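Local structure of possible prolidase (Bifidobacterium longum NCC2705, 2P9B) at residues T23-K26 against A27-L31; G136-G139 against Y140-V143; L179-T183 against P184-R188; A297-P300 against L301-L304. The protein is probably a hydrolase of the amidohydrolase family that acts on carbon-nitrogen bonds, possibly other than peptide bonds. One frame throughout, in Å; residues are numbered along the deposited sequence.

Interaction 1 of 4, residues T23-K26 against A27-L31; sequences TGDK and AGTIL
The carboxylate of Asp25 faces Thr29 across a tight turn, and both its oxygens are used. Asp25 OD1 accepts from the backbone N of Thr29 at 2.8 Å, with an N-H...O angle of 157°. Asp25 OD2 takes the hydroxyl of Thr29, OG1, at 2.6 Å. Both bonds use syn lone pairs, and together they hold the amide and the hydroxyl of Thr29. Asp25 CG stands between its own N and carbonyl carbon (chi1 66°), which turns the carboxylate back over the loop. A further bond to OD1, from Gly28 N, is weak. Thr23 OG1 accepts from Asp25 N at 3.2 Å, an ST turn.

Among the backbone bonds, Gly28 N reaches Asp25 O at 3.2 Å and closes a type I beta turn. Thr23 N meets Thr29 O at 3.2 Å. A water joins Gly24 N to Thr29 O.

Apolar contact is slight: Thr23 CG2 lies 4.0 Å from Leu31 CD1, where the two side chains cross at about a right angle. The loop links strands 19-22 and 30-32 as a beta hairpin, and Gly24 O also bonds His376 ND1.

One good amide bond, one weak one and a hydroxyl on a single carboxylate would probably stabilise its negative charge and hold the surface turn in shape.

Interaction 2 of 4, residues G136-G139 against Y140-V143; sequences GDVG and YEVV
Asp137 lays its carboxylate against the side chain of Val142, and the two cross at about a right angle. Val142 CG2 comes to 3.3 Å from Asp137 CG, while Val142 CB is 3.4 Å from Asp137 OD2. That oxygen also bonds Gly163 N, and OD1 bonds Thr134 OG1. A water donates to Asp137 OD2 and to Gly139 O, and accepts from Val142 N.

With chi1 at 68° and a bend at chi2 (-73°), the Glu141 chain doubles back and brings its carboxylate to the amides of the loop. Glu141 OE2 takes Val138 N at 2.9 Å, and Glu141 OE1 takes Gly139 N at 2.7 Å. Each uses the syn lone pair. A longer bond from Gly139 N to OE2 is weak.

Here strand 129-134 gives way to helix 141-150, a beta-to-alpha connection, as in the TIM-barrel fold of the amidohydrolase family. Tyr140 holds the N-cap position, and Glu141 in the first turn of the helix binds amides that precede it.

The Tyr140 side chain lies beside the peptide before it, with Tyr140 CG 3.5 Å from Gly139 C. Its hydroxyl bonds Asn194 OD1. Met113 and Val117 of helix 113-126 touch the Glu141 side chain.

Interaction 3 of 4, residues L179-T183 against P184-R188; sequences LTSGT and PEEAR
The carboxylate of Glu186 is the flat group of this contact, and the loop 180-182 bends round it. On the syn side two backbone amides arrive, both tilted out of the carboxylate plane. Thr180 N reaches Glu186 OE2 at 3.0 Å, and Ser181 N reaches Glu186 OE1 at 2.8 Å. From above the plane the hydroxyl of Ser181, OG, donates to Glu186 OE1 at 2.7 Å, 79° out of it. Ser181 N and OG come to OE1 from the same face. Leu179 CB lies over the opposite face, 3.8 Å from Glu186 OE1. Weak bonds from Gly182 N to OE1 and from Ser181 N to OE2 add to the grip. Two waters also donate: one to OE2, which it links to Thr180 OG1, and one to OE1, which it links to Thr183 O.

Glu186 gets there as a long arm. CG is anti to the backbone N (chi1 172°) and the chain runs on extended. Several donors on one carboxylate would probably favour its charged form.

Thr183 is the N-cap of helix 184-196. Its OG1 accepts from Glu186 N at 3.1 Å, a capping bond with an N-H...O angle of 155°. The same glutamate thus serves the cap with its amide and the preceding loop with its carboxylate. Leu179 packs along the Glu186 chain and on Ala187: its CD2 lies 3.9 Å from Glu186 CG, and its CD1 lies 4.2 Å from Ala187 CB.

The loop leads from strand 177-178 into helix 184-196. Helix 226-238 packs beside it, touching Pro184 and Ala187. Arg188 forms salt bridges to Asp234 and Glu235 of that helix.

Interaction 4 of 4, residues A297-P300 against L301-L304; sequences AGLP and LTLL
Leu299 O accepts two backbone amides, Leu303 N at 2.9 Å nearly in line with the carbonyl and Thr302 N at 3.0 Å from above its plane, where the helix is kinked at Pro300, which has no N-H to give to the turn before it.

The side chains meet one turn apart. Leu303 CD1 packs on Leu299 CB at 4.0 Å. Leu303 CG, anti to its own carbonyl carbon (chi1 -61°), lies 3.3 Å from Leu299 O. Leu304 CD1 approaches Pro300 CB at 4.2 Å, a looser apolar touch. Between the same two residues Leu304 N bonds Pro300 O at 3.0 Å, and Leu304 is the first residue to leave helical angles. Thr302 OG1 lies 3.1 Å from Leu299 O. Leu301 CB rests 3.5 Å from Gly298 O. At the other end, Ala297 touches Asp345, which with two histidines may form a metal site, as in relatives of this family.

The segment forms the latter part of helix 295-303, which follows strand 290-292 of the parallel sheet. Tyr449 of helix 439-449 touches Leu299, Pro300 and Leu303. Helices 313-335 and 356-367 also pack on Leu299, the former through Val323.

The four contacts are local, follow one another along the chain and do not touch. Interaction 1 is a surface hairpin turn; the other three are partly buried. Interactions 2 and 3 are nearest, with centres about 21 Å apart, and both lead from a loop into a helix. Interactions 1 and 3 lie on opposite sides of the chain's centre, about 46 Å apart between centres. Carboxylates bind backbone amides in interactions 1, 2 and 3. Interaction 4 differs: it lies at a helix's end, with backbone bonds and leucine and proline packing against surrounding helices.

Interaction 1 of 4, residues T23-K26 against A27-L31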
ATOM      1  N   THR A  23      17.481  -7.307  -2.344  1.00 14.12           N
ATOM      2  CA  THR A  23      17.451  -5.990  -1.717  1.00 14.76           C
ATOM      3  C   THR A  23      16.241  -5.120  -1.999  1.00 15.11           C
ATOM      4  O   THR A  23      15.857  -4.307  -1.161  1.00 15.62           O
ATOM      5  CB  THR A  23      18.696  -5.177  -2.092  1.00 14.42           C
ATOM      6  OG1 THR A  23      18.658  -4.878  -3.492  1.00 17.46           O
ATOM      7  CG2 THR A  23      19.959  -5.966  -1.779  1.00 17.93           C
ATOM      8  N   GLY A  24      15.647  -5.276  -3.173  1.00 14.65           N
ATOM      9  CA  GLY A  24      14.500  -4.452  -3.507  1.00 16.29           C
ATOM     10  C   GLY A  24      14.939  -3.068  -3.955  1.00 17.39           C
ATOM     11  O   GLY A  24      14.142  -2.129  -3.978  1.00 16.70           O
ATOM     12  N   ASP A  25      16.217  -2.928  -4.297  1.00 20.54           N
ATOM     13  CA  ASP A  25      16.717  -1.642  -4.767  1.00 24.89           C
ATOM     14  C   ASP A  25      16.331  -1.507  -6.237  1.00 27.50           C
ATOM     15  O   ASP A  25      15.868  -2.467  -6.852  1.00 27.84           O
ATOM     16  CB  ASP A  25      18.242  -1.545  -4.584  1.00 27.07           C
ATOM     17  CG  ASP A  25      19.014  -2.523  -5.458  1.00 27.16           C
ATOM     18  OD1 ASP A  25      18.401  -3.391  -6.107  1.00 28.84           O
ATOM     19  OD2 ASP A  25      20.258  -2.424  -5.487  1.00 30.18           O
ATOM     20  N   LYS A  26      16.507  -0.316  -6.798  1.00 31.70           N
ATOM     21  CA  LYS A  26      16.161  -0.073  -8.196  1.00 35.08           C
ATOM     22  C   LYS A  26      16.888  -0.981  -9.186  1.00 35.63           C
ATOM     23  O   LYS A  26      16.341  -1.332 -10.234  1.00 36.79           O
ATOM     24  CB  LYS A  26      16.428   1.395  -8.557  1.00 38.30           C
ATOM     25  CG  LYS A  26      17.599   2.016  -7.809  1.00 41.64           C
ATOM     26  CD  LYS A  26      17.203   2.351  -6.380  1.00 43.50           C
ATOM     27  CE  LYS A  26      18.359   2.150  -5.421  1.00 45.57           C
ATOM     28  NZ  LYS A  26      17.955   2.437  -4.018  1.00 46.59           N
ATOM     29  N   ALA A  27      18.111  -1.374  -8.847  1.00 34.54           N
ATOM     30  CA  ALA A  27      18.916  -2.222  -9.722  1.00 33.88           C
ATOM     31  C   ALA A  27      18.529  -3.699  -9.741  1.00 32.47           C
ATOM     32  O   ALA A  27      18.879  -4.419 -10.675  1.00 33.11           O
ATOM     33  CB  ALA A  27      20.389  -2.084  -9.349  1.00 34.22           C
ATOM     34  N   GLY A  28      17.807  -4.154  -8.723  1.00 29.84           N
ATOM     35  CA  GLY A  28      17.425  -5.556  -8.674  1.00 27.11           C
ATOM     36  C   GLY A  28      18.579  -6.378  -8.133  1.00 25.48           C
ATOM     37  O   GLY A  28      18.745  -7.551  -8.469  1.00 25.39           O
ATOM     38  N   THR A  29      19.378  -5.742  -7.284  1.00 24.68           N
ATOM     39  CA  THR A  29      20.545  -6.369  -6.675  1.00 24.14           C
ATOM     40  C   THR A  29      20.201  -7.535  -5.756  1.00 23.94           C
ATOM     41  O   THR A  29      19.232  -7.476  -4.999  1.00 22.97           O
ATOM     42  CB  THR A  29      21.342  -5.349  -5.837  1.00 24.63           C
ATOM     43  OG1 THR A  29      21.729  -4.242  -6.661  1.00 25.18           O
ATOM     44  CG2 THR A  29      22.583  -6.003  -5.245  1.00 24.82           C
ATOM     45  N   ILE A  30      21.011  -8.587  -5.825  1.00 22.67           N
ATOM     46  CA  ILE A  30      20.838  -9.757  -4.974  1.00 23.83           C
ATOM     47  C   ILE A  30      22.176 -10.064  -4.306  1.00 22.12           C
ATOM     48  O   ILE A  30      23.234  -9.936  -4.923  1.00 22.38           O
ATOM     49  CB  ILE A  30      20.376 -11.008  -5.761  1.00 26.23           C
ATOM     50  CG1 ILE A  30      21.479 -11.489  -6.703  1.00 29.78           C
ATOM     51  CG2 ILE A  30      19.116 -10.692  -6.541  1.00 28.20           C
ATOM     52  CD1 ILE A  30      21.190 -12.843  -7.326  1.00 33.85           C
ATOM     53  N   LEU A  31      22.128 -10.462  -3.043  1.00 20.22           N
ATOM     54  CA  LEU A  31      23.339 -10.778  -2.296  1.00 19.30           C
ATOM     55  C   LEU A  31      23.229 -12.212  -1.804  1.00 20.33           C
ATOM     56  O   LEU A  31      22.258 -12.570  -1.143  1.00 19.77           O
ATOM     57  CB  LEU A  31      23.477  -9.821  -1.116  1.00 19.95           C
ATOM     58  CG  LEU A  31      23.307  -8.348  -1.504  1.00 21.72           C
ATOM     59  CD1 LEU A  31      23.289  -7.497  -0.253  1.00 22.91           C
ATOM     60  CD2 LEU A  31      24.433  -7.925  -2.446  1.00 23.22           C
TER
HETATM   61  O   HOH W   1      16.408  -6.508  -5.473  1.00 26.30           O

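Interaction 2 of 4, residues G136-G139 against Y140-V143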
ATOM      1  N   GLY A 136      -9.779   4.773   4.250  1.00 13.22           N
ATOM      2  CA  GLY A 136     -11.219   4.760   4.398  1.00 13.72           C
ATOM      3  C   GLY A 136     -11.647   3.719   5.406  1.00 12.82           C
ATOM      4  O   GLY A 136     -11.915   2.571   5.048  1.00 16.20           O
ATOM      5  N   ASP A 137     -11.684   4.117   6.674  1.00 12.01           N
ATOM      6  CA  ASP A 137     -12.095   3.225   7.755  1.00 11.77           C
ATOM      7  C   ASP A 137     -13.557   3.540   8.062  1.00 12.80           C
ATOM      8  O   ASP A 137     -14.110   4.497   7.528  1.00 14.05           O
ATOM      9  CB  ASP A 137     -11.265   3.478   9.023  1.00 10.56           C
ATOM     10  CG  ASP A 137      -9.762   3.394   8.779  1.00 10.96           C
ATOM     11  OD1 ASP A 137      -9.351   2.659   7.868  1.00 13.09           O
ATOM     12  OD2 ASP A 137      -8.991   4.052   9.509  1.00 12.66           O
ATOM     13  N   VAL A 138     -14.182   2.739   8.917  1.00 13.37           N
ATOM     14  CA  VAL A 138     -15.573   3.002   9.274  1.00 15.24           C
ATOM     15  C   VAL A 138     -15.596   4.131  10.300  1.00 16.22           C
ATOM     16  O   VAL A 138     -16.311   5.123  10.142  1.00 18.34           O
ATOM     17  CB  VAL A 138     -16.250   1.750   9.870  1.00 16.07           C
ATOM     18  CG1 VAL A 138     -17.646   2.098  10.366  1.00 17.48           C
ATOM     19  CG2 VAL A 138     -16.323   0.655   8.821  1.00 15.53           C
ATOM     20  N   GLY A 139     -14.799   3.968  11.348  1.00 15.95           N
ATOM     21  CA  GLY A 139     -14.707   4.970  12.392  1.00 16.16           C
ATOM     22  C   GLY A 139     -13.250   5.099  12.786  1.00 14.56           C
ATOM     23  O   GLY A 139     -12.391   5.285  11.927  1.00 15.72           O
ATOM     24  N   TYR A 140     -12.959   4.984  14.077  1.00 14.42           N
ATOM     25  CA  TYR A 140     -11.583   5.090  14.533  1.00 14.48           C
ATOM     26  C   TYR A 140     -11.043   3.777  15.096  1.00 14.19           C
ATOM     27  O   TYR A 140     -10.101   3.760  15.896  1.00 14.02           O
ATOM     28  CB  TYR A 140     -11.478   6.237  15.540  1.00 14.94           C
ATOM     29  CG  TYR A 140     -11.814   7.555  14.883  1.00 15.45           C
ATOM     30  CD1 TYR A 140     -11.035   8.043  13.834  1.00 15.10           C
ATOM     31  CD2 TYR A 140     -12.959   8.271  15.240  1.00 18.45           C
ATOM     32  CE1 TYR A 140     -11.385   9.206  13.146  1.00 16.03           C
ATOM     33  CE2 TYR A 140     -13.319   9.441  14.555  1.00 17.35           C
ATOM     34  CZ  TYR A 140     -12.527   9.899  13.511  1.00 16.75           C
ATOM     35  OH  TYR A 140     -12.879  11.039  12.820  1.00 16.48           O
ATOM     36  N   GLU A 141     -11.623   2.673  14.624  1.00 14.14           N
ATOM     37  CA  GLU A 141     -11.224   1.336  15.051  1.00 14.51           C
ATOM     38  C   GLU A 141      -9.820   0.956  14.588  1.00 12.82           C
ATOM     39  O   GLU A 141      -9.150   0.145  15.232  1.00 13.32           O
ATOM     40  CB  GLU A 141     -12.233   0.288  14.552  1.00 15.53           C
ATOM     41  CG  GLU A 141     -12.288   0.063  13.034  1.00 16.12           C
ATOM     42  CD  GLU A 141     -12.946   1.201  12.265  1.00 18.40           C
ATOM     43  OE1 GLU A 141     -13.633   2.037  12.890  1.00 19.74           O
ATOM     44  OE2 GLU A 141     -12.791   1.252  11.029  1.00 19.37           O
ATOM     45  N   VAL A 142      -9.375   1.517  13.466  1.00 12.53           N
ATOM     46  CA  VAL A 142      -8.032   1.202  12.983  1.00 11.58           C
ATOM     47  C   VAL A 142      -7.022   2.002  13.799  1.00 11.97           C
ATOM     48  O   VAL A 142      -5.915   1.535  14.061  1.00 12.77           O
ATOM     49  CB  VAL A 142      -7.866   1.511  11.476  1.00 12.23           C
ATOM     50  CG1 VAL A 142      -6.491   1.050  10.996  1.00 11.78           C
ATOM     51  CG2 VAL A 142      -8.946   0.783  10.685  1.00 12.46           C
ATOM     52  N   VAL A 143      -7.402   3.205  14.214  1.00 12.94           N
ATOM     53  CA  VAL A 143      -6.508   4.008  15.036  1.00 12.35           C
ATOM     54  C   VAL A 143      -6.256   3.206  16.312  1.00 12.68           C
ATOM     55  O   VAL A 143      -5.131   3.087  16.780  1.00 13.08           O
ATOM     56  CB  VAL A 143      -7.142   5.366  15.407  1.00 12.56           C
ATOM     57  CG1 VAL A 143      -6.306   6.062  16.478  1.00 13.24           C
ATOM     58  CG2 VAL A 143      -7.225   6.248  14.170  1.00 12.13           C
TER
HETATM   59  O   HOH W   2      -9.839   4.079  12.102  1.00 14.48           O

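Interaction 3 of 4, residues L179-T183 against P184-R188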
ATOM      1  N   LEU A 179     -19.074  15.840   3.277  1.00 19.70           N
ATOM      2  CA  LEU A 179     -18.857  17.255   3.030  1.00 19.26           C
ATOM      3  C   LEU A 179     -20.028  17.632   2.127  1.00 21.13           C
ATOM      4  O   LEU A 179     -20.082  17.228   0.964  1.00 19.98           O
ATOM      5  CB  LEU A 179     -17.523  17.482   2.314  1.00 19.83           C
ATOM      6  CG  LEU A 179     -16.281  17.012   3.080  1.00 19.37           C
ATOM      7  CD1 LEU A 179     -15.029  17.317   2.267  1.00 18.62           C
ATOM      8  CD2 LEU A 179     -16.222  17.707   4.430  1.00 17.62           C
ATOM      9  N   THR A 180     -20.969  18.396   2.670  1.00 21.69           N
ATOM     10  CA  THR A 180     -22.160  18.772   1.922  1.00 24.43           C
ATOM     11  C   THR A 180     -22.316  20.255   1.616  1.00 25.64           C
ATOM     12  O   THR A 180     -23.147  20.625   0.788  1.00 26.46           O
ATOM     13  CB  THR A 180     -23.418  18.328   2.673  1.00 24.01           C
ATOM     14  OG1 THR A 180     -23.473  19.004   3.935  1.00 24.91           O
ATOM     15  CG2 THR A 180     -23.400  16.823   2.903  1.00 25.46           C
ATOM     16  N   SER A 181     -21.534  21.103   2.276  1.00 26.22           N
ATOM     17  CA  SER A 181     -21.642  22.543   2.054  1.00 27.42           C
ATOM     18  C   SER A 181     -20.766  23.036   0.911  1.00 27.85           C
ATOM     19  O   SER A 181     -21.045  24.076   0.315  1.00 27.71           O
ATOM     20  CB  SER A 181     -21.289  23.306   3.330  1.00 27.57           C
ATOM     21  OG  SER A 181     -19.894  23.271   3.571  1.00 27.48           O
ATOM     22  N   GLY A 182     -19.703  22.293   0.616  1.00 28.19           N
ATOM     23  CA  GLY A 182     -18.807  22.671  -0.464  1.00 27.18           C
ATOM     24  C   GLY A 182     -17.812  23.759  -0.104  1.00 26.68           C
ATOM     25  O   GLY A 182     -17.003  24.172  -0.936  1.00 27.13           O
ATOM     26  N   THR A 183     -17.858  24.218   1.142  1.00 26.28           N
ATOM     27  CA  THR A 183     -16.961  25.273   1.597  1.00 24.85           C
ATOM     28  C   THR A 183     -15.640  24.743   2.139  1.00 25.12           C
ATOM     29  O   THR A 183     -15.564  23.617   2.628  1.00 24.11           O
ATOM     30  CB  THR A 183     -17.606  26.101   2.716  1.00 25.41           C
ATOM     31  OG1 THR A 183     -17.722  25.295   3.896  1.00 25.72           O
ATOM     32  CG2 THR A 183     -18.990  26.575   2.297  1.00 26.79           C
ATOM     33  N   PRO A 184     -14.576  25.557   2.052  1.00 24.76           N
ATOM     34  CA  PRO A 184     -13.263  25.146   2.554  1.00 24.40           C
ATOM     35  C   PRO A 184     -13.317  25.004   4.076  1.00 23.61           C
ATOM     36  O   PRO A 184     -12.645  24.148   4.650  1.00 21.58           O
ATOM     37  CB  PRO A 184     -12.352  26.295   2.121  1.00 25.28           C
ATOM     38  CG  PRO A 184     -13.012  26.803   0.879  1.00 26.08           C
ATOM     39  CD  PRO A 184     -14.468  26.798   1.265  1.00 25.24           C
ATOM     40  N   GLU A 185     -14.132  25.840   4.722  1.00 23.51           N
ATOM     41  CA  GLU A 185     -14.258  25.802   6.179  1.00 24.08           C
ATOM     42  C   GLU A 185     -14.812  24.475   6.677  1.00 21.76           C
ATOM     43  O   GLU A 185     -14.355  23.951   7.692  1.00 22.42           O
ATOM     44  CB  GLU A 185     -15.151  26.943   6.681  1.00 27.51           C
ATOM     45  CG  GLU A 185     -14.648  28.329   6.328  1.00 34.22           C
ATOM     46  CD  GLU A 185     -15.001  28.738   4.910  1.00 36.21           C
ATOM     47  OE1 GLU A 185     -14.541  29.815   4.470  1.00 40.07           O
ATOM     48  OE2 GLU A 185     -15.743  27.993   4.239  1.00 38.25           O
ATOM     49  N   GLU A 186     -15.803  23.936   5.975  1.00 20.76           N
ATOM     50  CA  GLU A 186     -16.388  22.663   6.373  1.00 19.77           C
ATOM     51  C   GLU A 186     -15.335  21.566   6.244  1.00 18.99           C
ATOM     52  O   GLU A 186     -15.202  20.720   7.121  1.00 17.72           O
ATOM     53  CB  GLU A 186     -17.597  22.319   5.497  1.00 20.52           C
ATOM     54  CG  GLU A 186     -18.130  20.910   5.731  1.00 21.89           C
ATOM     55  CD  GLU A 186     -19.189  20.487   4.724  1.00 22.37           C
ATOM     56  OE1 GLU A 186     -19.007  20.749   3.518  1.00 23.12           O
ATOM     57  OE2 GLU A 186     -20.193  19.874   5.137  1.00 23.37           O
ATOM     58  N   ALA A 187     -14.590  21.596   5.142  1.00 18.31           N
ATOM     59  CA  ALA A 187     -13.550  20.606   4.890  1.00 17.47           C
ATOM     60  C   ALA A 187     -12.438  20.657   5.938  1.00 17.19           C
ATOM     61  O   ALA A 187     -11.960  19.620   6.394  1.00 17.20           O
ATOM     62  CB  ALA A 187     -12.957  20.811   3.494  1.00 17.22           C
ATOM     63  N   ARG A 188     -12.020  21.863   6.308  1.00 17.66           N
ATOM     64  CA  ARG A 188     -10.959  22.019   7.297  1.00 19.27           C
ATOM     65  C   ARG A 188     -11.417  21.507   8.656  1.00 19.91           C
ATOM     66  O   ARG A 188     -10.647  20.892   9.397  1.00 20.09           O
ATOM     67  CB  ARG A 188     -10.538  23.490   7.413  1.00 20.59           C
ATOM     68  CG  ARG A 188      -9.272  23.707   8.240  1.00 22.13           C
ATOM     69  CD  ARG A 188      -8.889  25.182   8.318  1.00 25.39           C
ATOM     70  NE  ARG A 188      -8.401  25.719   7.047  1.00 27.20           N
ATOM     71  CZ  ARG A 188      -7.170  25.538   6.572  1.00 28.77           C
ATOM     72  NH1 ARG A 188      -6.279  24.831   7.257  1.00 27.35           N
ATOM     73  NH2 ARG A 188      -6.826  26.077   5.408  1.00 29.50           N
TER
HETATM   74  O   HOH W   3     -22.057  17.552   5.735  1.00 31.45           O
HETATM   75  O   HOH W   4     -16.648  21.057   2.223  1.00 19.72           O

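Interaction 4 of 4, residues A297-P300 against L301-L304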
ATOM      1  N   ALA A 297      -7.589  -3.155  -8.303  1.00 12.65           N
ATOM      2  CA  ALA A 297      -8.969  -2.776  -8.030  1.00 14.08           C
ATOM      3  C   ALA A 297      -9.813  -2.526  -9.274  1.00 14.80           C
ATOM      4  O   ALA A 297     -11.019  -2.749  -9.261  1.00 17.92           O
ATOM      5  CB  ALA A 297      -9.004  -1.548  -7.123  1.00 15.24           C
ATOM      6  N   GLY A 298      -9.186  -2.084 -10.357  1.00 16.12           N
ATOM      7  CA  GLY A 298      -9.954  -1.801 -11.555  1.00 17.02           C
ATOM      8  C   GLY A 298     -10.085  -2.923 -12.566  1.00 18.24           C
ATOM      9  O   GLY A 298     -11.166  -3.140 -13.123  1.00 18.19           O
ATOM     10  N   LEU A 299      -8.997  -3.647 -12.797  1.00 17.54           N
ATOM     11  CA  LEU A 299      -8.992  -4.720 -13.783  1.00 18.60           C
ATOM     12  C   LEU A 299     -10.044  -5.815 -13.640  1.00 19.47           C
ATOM     13  O   LEU A 299     -10.569  -6.294 -14.643  1.00 19.75           O
ATOM     14  CB  LEU A 299      -7.600  -5.346 -13.868  1.00 18.11           C
ATOM     15  CG  LEU A 299      -6.585  -4.475 -14.613  1.00 18.86           C
ATOM     16  CD1 LEU A 299      -5.188  -5.061 -14.476  1.00 19.71           C
ATOM     17  CD2 LEU A 299      -6.992  -4.382 -16.084  1.00 20.34           C
ATOM     18  N   PRO A 300     -10.355  -6.243 -12.405  1.00 19.97           N
ATOM     19  CA  PRO A 300     -11.367  -7.294 -12.251  1.00 21.00           C
ATOM     20  C   PRO A 300     -12.700  -6.935 -12.905  1.00 21.79           C
ATOM     21  O   PRO A 300     -13.357  -7.785 -13.507  1.00 21.80           O
ATOM     22  CB  PRO A 300     -11.491  -7.429 -10.737  1.00 21.12           C
ATOM     23  CG  PRO A 300     -10.099  -7.125 -10.270  1.00 21.14           C
ATOM     24  CD  PRO A 300      -9.726  -5.926 -11.109  1.00 20.54           C
ATOM     25  N   LEU A 301     -13.090  -5.671 -12.787  1.00 21.49           N
ATOM     26  CA  LEU A 301     -14.352  -5.204 -13.348  1.00 23.44           C
ATOM     27  C   LEU A 301     -14.404  -5.258 -14.869  1.00 23.55           C
ATOM     28  O   LEU A 301     -15.488  -5.314 -15.448  1.00 24.43           O
ATOM     29  CB  LEU A 301     -14.631  -3.776 -12.883  1.00 24.52           C
ATOM     30  CG  LEU A 301     -14.783  -3.599 -11.372  1.00 26.60           C
ATOM     31  CD1 LEU A 301     -14.906  -2.123 -11.046  1.00 26.70           C
ATOM     32  CD2 LEU A 301     -16.000  -4.371 -10.878  1.00 28.59           C
ATOM     33  N   THR A 302     -13.243  -5.232 -15.518  1.00 22.74           N
ATOM     34  CA  THR A 302     -13.201  -5.266 -16.978  1.00 23.25           C
ATOM     35  C   THR A 302     -12.813  -6.629 -17.548  1.00 23.42           C
ATOM     36  O   THR A 302     -13.075  -6.911 -18.716  1.00 22.98           O
ATOM     37  CB  THR A 302     -12.213  -4.214 -17.541  1.00 22.58           C
ATOM     38  OG1 THR A 302     -10.875  -4.543 -17.139  1.00 20.88           O
ATOM     39  CG2 THR A 302     -12.568  -2.825 -17.032  1.00 23.31           C
ATOM     40  N   LEU A 303     -12.196  -7.477 -16.727  1.00 22.91           N
ATOM     41  CA  LEU A 303     -11.773  -8.797 -17.187  1.00 24.43           C
ATOM     42  C   LEU A 303     -12.768  -9.906 -16.861  1.00 26.36           C
ATOM     43  O   LEU A 303     -12.806 -10.929 -17.542  1.00 28.20           O
ATOM     44  CB  LEU A 303     -10.409  -9.153 -16.591  1.00 24.68           C
ATOM     45  CG  LEU A 303      -9.235  -8.238 -16.942  1.00 24.47           C
ATOM     46  CD1 LEU A 303      -8.013  -8.663 -16.146  1.00 24.97           C
ATOM     47  CD2 LEU A 303      -8.948  -8.301 -18.438  1.00 25.74           C
ATOM     48  N   LEU A 304     -13.564  -9.708 -15.818  1.00 26.69           N
ATOM     49  CA  LEU A 304     -14.555 -10.702 -15.419  1.00 28.36           C
ATOM     50  C   LEU A 304     -15.905 -10.373 -16.053  1.00 29.15           C
ATOM     51  O   LEU A 304     -16.221  -9.207 -16.281  1.00 28.88           O
ATOM     52  CB  LEU A 304     -14.686 -10.727 -13.893  1.00 28.09           C
ATOM     53  CG  LEU A 304     -13.437 -11.123 -13.096  1.00 27.80           C
ATOM     54  CD1 LEU A 304     -13.674 -10.875 -11.614  1.00 28.09           C
ATOM     55  CD2 LEU A 304     -13.104 -12.587 -13.350  1.00 29.25           C
TER